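PDB 5U5O: LPXTG-motif cell wall anchor domain protein from Mobiluncus mulieris, which probably mediates bacterial adhesion as a giant cell-wall-anchored surface protein, of which two internally cross-linked Ig-like domains are present here. Local coordinates for residues E232-Q235 / G236-Q240. Numbering follows the deposited sequence.
Sequences EDVQ and GAVNQ
Main-chain O of Q235 takes the N-H of N239 at 2.8 Å in the short helix 234-241, and on the exposed side the side chains of the same two residues, four apart, close a bridge over this backbone bond. Because the Q235 chain bends at chi2, NE2 turns along the helix to OD1 of N239, 2.9 Å away; the bond is fairly straight, and the two amide planes lie 43° apart. Beside it V234 CG1 touches V238 CG2 at 4.2 Å. D233 is the N-cap of the helix. Its CG stands anti to the backbone N (chi1 -177°), which puts the carboxylate beside the carbonyl carbon, on the side of the following turn, where OD1 takes N-H of G236 at 3.0 Å. The donor comes from above the carboxylate plane, 64° out of it. Main-chain O of D233 accepts from A237 N at 3.2 Å, and V234 O from V238 N at 2.9 Å. Further along, side-chain NE2 of Q240 reaches O of G236 at 3.0 Å, and the backbone N of Q240 adds a weak bond to the same oxygen. That NE2 arrives well above the carbonyl plane, with the oxygen close to the plane of its own amide, and it also donates to O of S193, tying the helix to the start of strand 193-200. The helix follows directly on strand 226-232 and leads toward strand 244-251, a helical link between two sheets of the DUF5979 domain. A237 and E232 face inward, both touching Y194 and D245. E232 is extended beyond CG, and its carboxylate OE2 ends 3.8 Å from CB of A237.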
# COMPACT_ATOMS: atom_id res chain seq x y z
N GLU A 232 -24.43 0.30 18.63
CA GLU A 232 -25.81 -0.13 18.46
C GLU A 232 -26.77 0.96 18.89
O GLU A 232 -26.53 1.66 19.86
CB GLU A 232 -26.09 -1.39 19.31
CG GLU A 232 -27.39 -2.06 18.93
CD GLU A 232 -27.65 -3.35 19.66
OE1 GLU A 232 -26.70 -3.94 20.24
OE2 GLU A 232 -28.82 -3.77 19.61
N ASP A 233 -27.91 1.06 18.20
CA ASP A 233 -29.01 1.86 18.70
C ASP A 233 -29.74 1.08 19.79
O ASP A 233 -30.70 0.35 19.53
CB ASP A 233 -29.96 2.22 17.54
CG ASP A 233 -31.11 3.12 17.95
OD1 ASP A 233 -31.32 3.39 19.15
OD2 ASP A 233 -31.81 3.59 17.03
N VAL A 234 -29.29 1.28 21.02
CA VAL A 234 -29.78 0.48 22.13
C VAL A 234 -31.24 0.83 22.44
O VAL A 234 -32.05 -0.07 22.70
CB VAL A 234 -28.90 0.60 23.40
CG1 VAL A 234 -29.50 -0.21 24.53
CG2 VAL A 234 -27.49 0.14 23.12
N GLN A 235 -31.58 2.11 22.37
CA GLN A 235 -32.95 2.50 22.68
C GLN A 235 -33.91 1.89 21.67
O GLN A 235 -35.01 1.47 22.04
CB GLN A 235 -33.11 4.03 22.70
CG GLN A 235 -34.47 4.50 23.20
CD GLN A 235 -34.73 4.08 24.63
OE1 GLN A 235 -33.96 4.41 25.54
NE2 GLN A 235 -35.83 3.36 24.85
N GLY A 236 -33.49 1.81 20.41
CA GLY A 236 -34.30 1.16 19.39
C GLY A 236 -34.55 -0.32 19.72
O GLY A 236 -35.63 -0.84 19.47
N ALA A 237 -33.52 -0.99 20.23
CA ALA A 237 -33.66 -2.38 20.67
C ALA A 237 -34.61 -2.51 21.87
O ALA A 237 -35.51 -3.35 21.86
CB ALA A 237 -32.29 -2.94 21.01
N VAL A 238 -34.43 -1.65 22.86
CA VAL A 238 -35.29 -1.58 24.05
C VAL A 238 -36.75 -1.32 23.66
O VAL A 238 -37.65 -1.94 24.21
CB VAL A 238 -34.80 -0.50 25.04
CG1 VAL A 238 -35.81 -0.21 26.15
CG2 VAL A 238 -33.46 -0.90 25.62
N ASN A 239 -36.97 -0.42 22.71
CA ASN A 239 -38.33 -0.13 22.28
C ASN A 239 -39.05 -1.34 21.70
O ASN A 239 -40.25 -1.52 21.93
CB ASN A 239 -38.34 1.03 21.27
CG ASN A 239 -37.99 2.35 21.90
OD1 ASN A 239 -38.02 2.52 23.12
ND2 ASN A 239 -37.66 3.32 21.06
N GLN A 240 -38.32 -2.17 20.95
CA GLN A 240 -38.87 -3.36 20.34
C GLN A 240 -39.10 -4.49 21.36
O GLN A 240 -40.11 -5.16 21.31
CB GLN A 240 -37.98 -3.83 19.21
CG GLN A 240 -37.98 -2.87 18.03
CD GLN A 240 -36.94 -3.25 17.01
OE1 GLN A 240 -37.22 -4.03 16.10
NE2 GLN A 240 -35.70 -2.76 17.20